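Local coordinates for protein arabinan endo-1,5-alpha-l-arabinosidase A (Cellvibrio cellulosa, PDB 1GYH) that cleaves the alpha-1,5-arabinofuranosyl bonds of linear arabinan, a plant cell-wall polysaccharide, releasing almost exclusively arabinotriose, at residues T219-S227 with M242-K252; L197-F206 with L294-P302. All blocks are in the same frame, centred on the assembly; numbering follows the deposited sequence.

Contact 1: residues T219-S227 with M242-K252; sequences TYHLVVGRS and MNQGGGSLLIK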
loop_
_atom_site.group_PDB
_atom_site.type_symbol
_atom_site.label_atom_id
_atom_site.label_comp_id
_atom_site.label_asym_id
_atom_site.label_seq_id
_atom_site.Cartn_x
_atom_site.Cartn_y
_atom_site.Cartn_z
ATOM N N THR A 219 -16.275 1.808 -6.931
ATOM C CA THR A 219 -15.766 2.802 -7.881
ATOM C C THR A 219 -14.238 2.933 -7.782
ATOM O O THR A 219 -13.653 3.811 -8.409
ATOM C CB THR A 219 -16.366 4.195 -7.593
ATOM O OG1 THR A 219 -16.086 4.580 -6.235
ATOM C CG2 THR A 219 -17.891 4.246 -7.787
ATOM N N TYR A 220 -13.619 2.080 -6.970
ATOM C CA TYR A 220 -12.175 2.100 -6.693
ATOM C C TYR A 220 -11.372 2.053 -8.022
ATOM O O TYR A 220 -11.651 1.252 -8.898
ATOM C CB TYR A 220 -11.779 0.895 -5.854
ATOM C CG TYR A 220 -10.706 1.022 -4.792
ATOM C CD1 TYR A 220 -10.663 2.089 -3.911
ATOM C CD2 TYR A 220 -9.806 -0.015 -4.585
ATOM C CE1 TYR A 220 -9.709 2.171 -2.907
ATOM C CE2 TYR A 220 -8.836 0.046 -3.562
ATOM C CZ TYR A 220 -8.815 1.140 -2.712
ATOM O OH TYR A 220 -7.898 1.231 -1.670
ATOM N N HIS A 221 -10.407 2.948 -8.130
ATOM C CA HIS A 221 -9.498 3.014 -9.308
ATOM C C HIS A 221 -8.200 3.729 -8.959
ATOM O O HIS A 221 -8.050 4.264 -7.854
ATOM C CB HIS A 221 -10.194 3.694 -10.497
ATOM C CG HIS A 221 -10.538 5.140 -10.282
ATOM N ND1 HIS A 221 -11.582 5.552 -9.480
ATOM C CD2 HIS A 221 -9.989 6.271 -10.796
ATOM C CE1 HIS A 221 -11.661 6.877 -9.508
ATOM N NE2 HIS A 221 -10.721 7.333 -10.325
ATOM N N LEU A 222 -7.246 3.725 -9.903
ATOM C CA LEU A 222 -5.915 4.292 -9.664
ATOM C C LEU A 222 -5.659 5.539 -10.501
ATOM O O LEU A 222 -5.958 5.569 -11.698
ATOM C CB LEU A 222 -4.843 3.266 -9.989
ATOM C CG LEU A 222 -4.815 1.985 -9.156
ATOM C CD1 LEU A 222 -3.716 1.042 -9.642
ATOM C CD2 LEU A 222 -4.547 2.345 -7.682
ATOM N N VAL A 223 -5.095 6.533 -9.833
ATOM C CA VAL A 223 -4.619 7.772 -10.414
ATOM C C VAL A 223 -3.143 7.973 -10.062
ATOM O O VAL A 223 -2.574 7.293 -9.169
ATOM C CB VAL A 223 -5.418 9.031 -9.930
ATOM C CG1 VAL A 223 -6.876 8.919 -10.355
ATOM C CG2 VAL A 223 -5.294 9.263 -8.454
ATOM N N VAL A 224 -2.515 8.901 -10.798
ATOM C CA VAL A 224 -1.068 9.139 -10.673
ATOM C C VAL A 224 -0.718 10.630 -10.859
ATOM O O VAL A 224 -1.401 11.361 -11.584
ATOM C CB VAL A 224 -0.261 8.235 -11.736
ATOM C CG1 VAL A 224 -0.447 8.743 -13.146
ATOM C CG2 VAL A 224 1.218 8.197 -11.406
ATOM N N GLY A 225 0.370 11.037 -10.210
ATOM C CA GLY A 225 1.031 12.330 -10.402
ATOM C C GLY A 225 2.550 12.172 -10.262
ATOM O O GLY A 225 3.014 11.098 -9.924
ATOM N N ARG A 226 3.326 13.219 -10.586
ATOM C CA ARG A 226 4.788 13.108 -10.570
ATOM C C ARG A 226 5.452 14.382 -10.084
ATOM O O ARG A 226 4.916 15.506 -10.262
ATOM C CB ARG A 226 5.324 12.651 -11.948
ATOM C CG ARG A 226 5.476 13.774 -12.968
ATOM C CD ARG A 226 5.856 13.318 -14.398
ATOM N NE ARG A 226 5.856 14.436 -15.350
ATOM C CZ ARG A 226 5.883 14.280 -16.679
ATOM N NH1 ARG A 226 5.937 13.059 -17.201
ATOM N NH2 ARG A 226 5.869 15.327 -17.487
ATOM N N SER A 227 6.603 14.207 -9.429
ATOM C CA SER A 227 7.366 15.318 -8.846
ATOM C C SER A 227 8.870 15.118 -9.061
ATOM O O SER A 227 9.371 13.990 -9.047
ATOM C CB SER A 227 7.091 15.403 -7.322
ATOM O OG SER A 227 7.870 16.382 -6.669
ATOM N N MET A 242 -1.730 17.413 -6.893
ATOM C CA MET A 242 -2.525 16.402 -6.174
ATOM C C MET A 242 -2.986 16.925 -4.779
ATOM O O MET A 242 -4.014 16.440 -4.265
ATOM C CB MET A 242 -1.774 15.074 -6.048
ATOM C CG MET A 242 -1.502 14.405 -7.416
ATOM S SD MET A 242 -0.654 12.822 -7.314
ATOM C CE MET A 242 -2.048 11.708 -6.932
ATOM N N ASN A 243 -2.279 17.892 -4.207
ATOM C CA ASN A 243 -2.747 18.603 -2.971
ATOM C C ASN A 243 -4.010 19.427 -3.154
ATOM O O ASN A 243 -4.601 19.864 -2.161
ATOM C CB ASN A 243 -1.667 19.510 -2.365
ATOM C CG ASN A 243 -0.691 18.746 -1.491
ATOM O OD1 ASN A 243 -0.998 17.662 -0.966
ATOM N ND2 ASN A 243 0.484 19.293 -1.331
ATOM N N GLN A 244 -4.444 19.631 -4.403
ATOM C CA GLN A 244 -5.707 20.297 -4.697
ATOM C C GLN A 244 -6.547 19.449 -5.626
ATOM O O GLN A 244 -7.291 19.953 -6.454
ATOM C CB GLN A 244 -5.509 21.759 -5.212
ATOM C CG GLN A 244 -4.750 22.614 -4.201
ATOM C CD GLN A 244 -5.110 24.049 -4.203
ATOM O OE1 GLN A 244 -6.280 24.393 -4.199
ATOM N NE2 GLN A 244 -4.091 24.920 -4.217
ATOM N N GLY A 245 -6.489 18.143 -5.450
ATOM C CA GLY A 245 -7.364 17.245 -6.161
ATOM C C GLY A 245 -6.893 16.798 -7.533
ATOM O O GLY A 245 -7.636 16.145 -8.248
ATOM N N GLY A 246 -5.647 17.131 -7.893
ATOM C CA GLY A 246 -5.077 16.587 -9.130
ATOM C C GLY A 246 -4.883 15.076 -9.102
ATOM O O GLY A 246 -4.786 14.482 -8.036
ATOM N N GLY A 247 -4.833 14.466 -10.289
ATOM C CA GLY A 247 -4.533 13.052 -10.458
ATOM C C GLY A 247 -5.039 12.578 -11.814
ATOM O O GLY A 247 -6.231 12.762 -12.175
ATOM N N SER A 248 -4.149 11.941 -12.584
ATOM C CA SER A 248 -4.511 11.402 -13.885
ATOM C C SER A 248 -4.789 9.918 -13.796
ATOM O O SER A 248 -4.060 9.167 -13.156
ATOM C CB SER A 248 -3.387 11.641 -14.920
ATOM O OG SER A 248 -3.233 13.039 -15.172
ATOM N N LEU A 249 -5.831 9.506 -14.509
ATOM C CA LEU A 249 -6.227 8.110 -14.600
ATOM C C LEU A 249 -5.121 7.178 -15.102
ATOM O O LEU A 249 -4.531 7.418 -16.154
ATOM C CB LEU A 249 -7.485 7.949 -15.465
ATOM C CG LEU A 249 -7.912 6.492 -15.724
ATOM C CD1 LEU A 249 -8.325 5.833 -14.428
ATOM C CD2 LEU A 249 -9.017 6.353 -16.772
ATOM N N LEU A 250 -4.857 6.121 -14.345
ATOM C CA LEU A 250 -3.977 5.028 -14.789
ATOM C C LEU A 250 -4.745 3.793 -15.260
ATOM O O LEU A 250 -4.517 3.269 -16.357
ATOM C CB LEU A 250 -3.017 4.636 -13.672
ATOM C CG LEU A 250 -2.077 3.458 -13.991
ATOM C CD1 LEU A 250 -1.180 3.828 -15.201
ATOM C CD2 LEU A 250 -1.243 3.089 -12.823
ATOM N N ILE A 251 -5.657 3.303 -14.419
ATOM C CA ILE A 251 -6.486 2.165 -14.764
ATOM C C ILE A 251 -7.720 2.193 -13.859
ATOM O O ILE A 251 -7.609 2.498 -12.654
ATOM C CB ILE A 251 -5.732 0.826 -14.605
ATOM C CG1 ILE A 251 -6.581 -0.375 -15.054
ATOM C CG2 ILE A 251 -5.082 0.663 -13.168
ATOM C CD1 ILE A 251 -5.745 -1.705 -15.237
ATOM N N LYS A 252 -8.842 1.874 -14.490
ATOM C CA LYS A 252 -10.145 1.692 -13.868
ATOM C C LYS A 252 -10.749 0.361 -14.272
ATOM O O LYS A 252 -10.263 -0.350 -15.156
ATOM C CB LYS A 252 -11.111 2.819 -14.217
ATOM C CG LYS A 252 -11.527 2.954 -15.699
ATOM C CD LYS A 252 -12.395 4.213 -15.993
ATOM C CE LYS A 252 -12.741 4.275 -17.506
ATOM N NZ LYS A 252 -13.913 5.147 -17.849
#

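Contact 2: residues L197-F206 with L294-P302; sequences LRKGDYYYLF and LHWDGEGWP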
loop_
_atom_site.group_PDB
_atom_site.type_symbol
_atom_site.label_atom_id
_atom_site.label_comp_id
_atom_site.label_asym_id
_atom_site.label_seq_id
_atom_site.Cartn_x
_atom_site.Cartn_y
_atom_site.Cartn_z
ATOM N N LEU A 197 7.021 5.433 -6.607
ATOM C CA LEU A 197 8.073 4.753 -7.391
ATOM C C LEU A 197 8.963 5.788 -8.079
ATOM O O LEU A 197 8.486 6.686 -8.742
ATOM C CB LEU A 197 7.471 3.802 -8.436
ATOM C CG LEU A 197 8.476 3.019 -9.355
ATOM C CD1 LEU A 197 9.039 1.857 -8.625
ATOM C CD2 LEU A 197 7.788 2.552 -10.669
ATOM N N ARG A 198 10.271 5.647 -7.911
ATOM C CA ARG A 198 11.256 6.455 -8.653
ATOM C C ARG A 198 11.433 5.853 -10.015
ATOM O O ARG A 198 11.705 4.672 -10.125
ATOM C CB ARG A 198 12.601 6.453 -7.916
ATOM C CG ARG A 198 13.691 7.326 -8.583
ATOM C CD ARG A 198 13.369 8.802 -8.665
ATOM N NE ARG A 198 14.490 9.473 -9.342
ATOM C CZ ARG A 198 15.644 9.717 -8.769
ATOM N NH1 ARG A 198 15.814 9.447 -7.476
ATOM N NH2 ARG A 198 16.642 10.248 -9.480
ATOM N N LYS A 199 11.268 6.666 -11.058
ATOM C CA LYS A 199 11.559 6.259 -12.460
ATOM C C LYS A 199 12.126 7.443 -13.260
ATOM O O LYS A 199 11.486 8.504 -13.383
ATOM C CB LYS A 199 10.285 5.696 -13.100
ATOM C CG LYS A 199 10.384 5.400 -14.617
ATOM C CD LYS A 199 11.041 4.057 -14.898
ATOM C CE LYS A 199 11.205 3.827 -16.411
ATOM N NZ LYS A 199 11.557 2.373 -16.637
ATOM N N GLY A 200 13.319 7.259 -13.838
ATOM C CA GLY A 200 14.006 8.358 -14.517
ATOM C C GLY A 200 14.229 9.557 -13.610
ATOM O O GLY A 200 14.759 9.420 -12.503
ATOM N N ASP A 201 13.835 10.737 -14.067
ATOM C CA ASP A 201 14.057 11.964 -13.310
ATOM C C ASP A 201 12.907 12.330 -12.332
ATOM O O ASP A 201 12.979 13.364 -11.653
ATOM C CB ASP A 201 14.280 13.146 -14.264
ATOM C CG ASP A 201 15.495 12.955 -15.161
ATOM O OD1 ASP A 201 16.502 12.324 -14.726
ATOM O OD2 ASP A 201 15.510 13.413 -16.317
ATOM N N TYR A 202 11.897 11.480 -12.223
ATOM C CA TYR A 202 10.740 11.784 -11.401
ATOM C C TYR A 202 10.411 10.705 -10.374
ATOM O O TYR A 202 10.729 9.513 -10.562
ATOM C CB TYR A 202 9.519 11.946 -12.279
ATOM C CG TYR A 202 9.485 13.183 -13.122
ATOM C CD1 TYR A 202 9.022 14.385 -12.616
ATOM C CD2 TYR A 202 9.892 13.144 -14.459
ATOM C CE1 TYR A 202 8.970 15.517 -13.412
ATOM C CE2 TYR A 202 9.828 14.281 -15.264
ATOM C CZ TYR A 202 9.380 15.451 -14.728
ATOM O OH TYR A 202 9.319 16.578 -15.503
ATOM N N TYR A 203 9.770 11.173 -9.288
ATOM C CA TYR A 203 9.046 10.321 -8.357
ATOM C C TYR A 203 7.585 10.278 -8.803
ATOM O O TYR A 203 6.985 11.324 -9.054
ATOM C CB TYR A 203 9.130 10.854 -6.933
ATOM C CG TYR A 203 10.493 10.758 -6.323
ATOM C CD1 TYR A 203 11.450 11.746 -6.569
ATOM C CD2 TYR A 203 10.864 9.670 -5.534
ATOM C CE1 TYR A 203 12.729 11.658 -6.023
ATOM C CE2 TYR A 203 12.134 9.570 -5.003
ATOM C CZ TYR A 203 13.059 10.571 -5.240
ATOM O OH TYR A 203 14.332 10.491 -4.724
ATOM N N TYR A 204 7.023 9.084 -8.903
ATOM C CA TYR A 204 5.613 8.929 -9.271
ATOM C C TYR A 204 4.790 8.481 -8.050
ATOM O O TYR A 204 5.073 7.442 -7.466
ATOM C CB TYR A 204 5.407 7.938 -10.414
ATOM C CG TYR A 204 6.020 8.443 -11.723
ATOM C CD1 TYR A 204 7.393 8.357 -11.946
ATOM C CD2 TYR A 204 5.232 9.035 -12.703
ATOM C CE1 TYR A 204 7.955 8.829 -13.147
ATOM C CE2 TYR A 204 5.809 9.539 -13.906
ATOM C CZ TYR A 204 7.150 9.423 -14.115
ATOM O OH TYR A 204 7.706 9.937 -15.281
ATOM N N LEU A 205 3.764 9.269 -7.730
ATOM C CA LEU A 205 2.831 8.974 -6.616
ATOM C C LEU A 205 1.590 8.369 -7.198
ATOM O O LEU A 205 0.864 9.029 -7.973
ATOM C CB LEU A 205 2.488 10.252 -5.837
ATOM C CG LEU A 205 1.340 10.124 -4.793
ATOM C CD1 LEU A 205 1.659 9.092 -3.779
ATOM C CD2 LEU A 205 1.100 11.467 -4.155
ATOM N N PHE A 206 1.360 7.105 -6.860
ATOM C CA PHE A 206 0.134 6.425 -7.177
ATOM C C PHE A 206 -0.832 6.533 -5.955
ATOM O O PHE A 206 -0.396 6.471 -4.826
ATOM C CB PHE A 206 0.394 4.926 -7.440
ATOM C CG PHE A 206 1.343 4.647 -8.592
ATOM C CD1 PHE A 206 0.874 4.499 -9.875
ATOM C CD2 PHE A 206 2.703 4.521 -8.370
ATOM C CE1 PHE A 206 1.755 4.275 -10.936
ATOM C CE2 PHE A 206 3.583 4.288 -9.444
ATOM C CZ PHE A 206 3.101 4.141 -10.699
ATOM N N LEU A 294 4.136 -2.566 -16.615
ATOM C CA LEU A 294 4.052 -1.132 -16.518
ATOM C C LEU A 294 4.919 -0.516 -17.632
ATOM O O LEU A 294 6.163 -0.666 -17.618
ATOM C CB LEU A 294 4.530 -0.684 -15.129
ATOM C CG LEU A 294 4.305 0.755 -14.640
ATOM C CD1 LEU A 294 2.871 1.212 -14.774
ATOM C CD2 LEU A 294 4.766 0.822 -13.148
ATOM N N HIS A 295 4.262 0.187 -18.550
ATOM C CA HIS A 295 4.930 0.910 -19.677
ATOM C C HIS A 295 4.957 2.433 -19.438
ATOM O O HIS A 295 4.353 2.923 -18.484
ATOM C CB HIS A 295 4.228 0.611 -21.022
ATOM C CG HIS A 295 4.080 -0.848 -21.289
ATOM N ND1 HIS A 295 2.936 -1.550 -20.962
ATOM C CD2 HIS A 295 4.965 -1.759 -21.752
ATOM C CE1 HIS A 295 3.116 -2.826 -21.250
ATOM N NE2 HIS A 295 4.341 -2.982 -21.722
ATOM N N TRP A 296 5.683 3.164 -20.293
ATOM C CA TRP A 296 5.823 4.627 -20.190
ATOM C C TRP A 296 5.648 5.255 -21.557
ATOM O O TRP A 296 6.276 4.823 -22.519
ATOM C CB TRP A 296 7.182 5.012 -19.545
ATOM C CG TRP A 296 7.409 4.260 -18.259
ATOM C CD1 TRP A 296 7.860 2.988 -18.148
ATOM C CD2 TRP A 296 7.080 4.684 -16.926
ATOM N NE1 TRP A 296 7.865 2.592 -16.832
ATOM C CE2 TRP A 296 7.379 3.612 -16.060
ATOM C CE3 TRP A 296 6.545 5.860 -16.373
ATOM C CZ2 TRP A 296 7.212 3.688 -14.688
ATOM C CZ3 TRP A 296 6.360 5.927 -15.008
ATOM C CH2 TRP A 296 6.689 4.851 -14.183
ATOM N N ASP A 297 4.784 6.266 -21.649
ATOM C CA ASP A 297 4.430 6.881 -22.914
ATOM C C ASP A 297 5.395 8.003 -23.296
ATOM O O ASP A 297 6.317 8.303 -22.557
ATOM C CB ASP A 297 2.941 7.351 -22.952
ATOM C CG ASP A 297 2.617 8.561 -22.033
ATOM O OD1 ASP A 297 3.519 9.330 -21.569
ATOM O OD2 ASP A 297 1.397 8.810 -21.739
ATOM N N GLY A 298 5.157 8.578 -24.468
ATOM C CA GLY A 298 5.981 9.641 -25.064
ATOM C C GLY A 298 6.060 10.939 -24.286
ATOM O O GLY A 298 6.967 11.736 -24.510
ATOM N N GLU A 299 5.123 11.141 -23.346
ATOM C CA GLU A 299 5.127 12.305 -22.452
ATOM C C GLU A 299 5.653 12.008 -21.032
ATOM O O GLU A 299 5.609 12.876 -20.161
ATOM C CB GLU A 299 3.716 12.920 -22.386
ATOM C CG GLU A 299 3.202 13.497 -23.701
ATOM C CD GLU A 299 2.824 12.456 -24.750
ATOM O OE1 GLU A 299 2.175 11.450 -24.403
ATOM O OE2 GLU A 299 3.161 12.642 -25.957
ATOM N N GLY A 300 6.120 10.790 -20.780
ATOM C CA GLY A 300 6.729 10.459 -19.514
ATOM C C GLY A 300 5.755 9.945 -18.434
ATOM O O GLY A 300 6.080 10.048 -17.254
ATOM N N TRP A 301 4.600 9.415 -18.843
ATOM C CA TRP A 301 3.528 8.944 -17.930
ATOM C C TRP A 301 3.339 7.432 -18.025
ATOM O O TRP A 301 3.430 6.830 -19.131
ATOM C CB TRP A 301 2.183 9.681 -18.190
ATOM C CG TRP A 301 2.330 11.133 -17.950
ATOM C CD1 TRP A 301 2.655 12.066 -18.880
ATOM C CD2 TRP A 301 2.238 11.823 -16.708
ATOM N NE1 TRP A 301 2.770 13.301 -18.301
ATOM C CE2 TRP A 301 2.535 13.172 -16.958
ATOM C CE3 TRP A 301 1.924 11.437 -15.385
ATOM C CZ2 TRP A 301 2.499 14.135 -15.968
ATOM C CZ3 TRP A 301 1.907 12.405 -14.406
ATOM C CH2 TRP A 301 2.208 13.721 -14.692
ATOM N N PRO A 302 3.045 6.798 -16.899
ATOM C CA PRO A 302 2.836 5.351 -16.891
ATOM C C PRO A 302 1.577 4.962 -17.610
ATOM O O PRO A 302 0.607 5.736 -17.668
ATOM C CB PRO A 302 2.746 4.982 -15.393
ATOM C CG PRO A 302 2.326 6.249 -14.699
ATOM C CD PRO A 302 2.873 7.402 -15.560
#

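Contact 1: residues T219-S227 with M242-K252
The carbonyl oxygen of Ser248 is gripped twice. Val224 N donates to Ser248 O over 2.8 Å, in a bond bent to 138° at the hydrogen, and the CA-H of Val223 approaches the same Ser248 O with CA 3.1 Å away. Ser248 N returns a bond to Val224 O, closing an antiparallel hydrogen-bonded pair, and Ser248 OG bonds to Lys237 N. Further on, Leu222 N reaches Ile251 O nearly straight at 3.0 Å, whereas Leu222 O accepts from Leu250 N at 2.9 Å. The side chains of Leu222 and Ile251 lie side by side and point the same way, CD1 of the former 3.8 Å from CG2 of the latter. On the face that carries Val223, Leu249 crosses His221 at about a right angle, and its CD1 meets His221 CD2 at 4.0 Å. The imidazole is steadied by its own segment, since ND1 donates in the ring plane to Thr219 O. At the other end, Met242 CG lies anti to its carbonyl carbon (chi1 -64°) and the chain runs extended to SD, which rests 3.6 Å from Gly225 CA, where the strand has no side chain. With Leu222 bonded to both Leu250 N and Ile251 O, these two residues face it together and the register slips by one: a classic beta bulge, set in the outermost strand, 248-251, of one four-stranded antiparallel blade of the five-bladed propeller.

Contact 2: residues L197-F206 with L294-P302
Tyr204 and Trp296 meet edge to face: CZ3 of the indole sits over the centre of the phenol ring, and the planes are inclined at 60°. The centroid of the tyrosine ring lies 4.9 Å from that of the six-membered ring of Trp296. With CG beside its backbone N (chi1 -66°), the Tyr204 side chain extends across the contact, and its hydroxyl donates to Gly300 O at an OH to O distance of 2.6 Å. That oxygen lies at the phenol's edge, near the ring plane, so the polar tip and the stacked face are held from different directions. Pro302 adds its CD obliquely, 4.0 Å from Tyr204 CE2.

This is the tight part. Around Leu294 the packing is purely apolar and slacker: Leu294 CD2 touches Leu197 CD2 at 4.3 Å and Phe206 CZ at 4.4 Å, and Leu197 CD2 meets the edge of the indole rather than its face.

The side nearer solvent holds Lys199, Trp296 and Gly300, all partly exposed; here the lysine chain, bent at chi2, drapes closely over the indole. Its CG stands 3.7 Å from the centroid of the six-membered ring of Trp296, only 14° off the normal, a CH-pi contact. Pro302 CA lies over the opposite indole face, so Trp296 is clasped between its own segment and the lysine. Beyond the ring, Lys199 NZ forms a salt bridge with Asp272 OD2, which also accepts the indole NE1-H.

A single hydroxyl-to-carbonyl bond thus joins the two segments directly, while one carboxylate oxygen ties both partners of the CH-pi contact. The chemistry implies that these adjacent propeller blades are joined mainly by aromatic and aliphatic packing, with polar bonds fixing the orientation of the rings.

The two contacts lie on the same side of the chain's centre, their own centres about 13 Å apart, and share the four-stranded sheet 191-199, 202-209, 221-227, 248-251. Contact 1 joins the last two strands of this blade; contact 2 carries the blade's first two strands against the following one, built from 257-268 to 302-303. In chain order 197-206 comes first, then 219-227 and 242-252, and finally 294-302. Neighbouring strands 202-209 and 221-227 connect the contacts through probable hydrogen bonds, and Arg226 NH1 of contact 1 makes a weak one to Gly300 O of contact 2. Together they combine cohesion within a blade with packing between blades, in a sheet whose first strand carries Glu192, the probable proton donor.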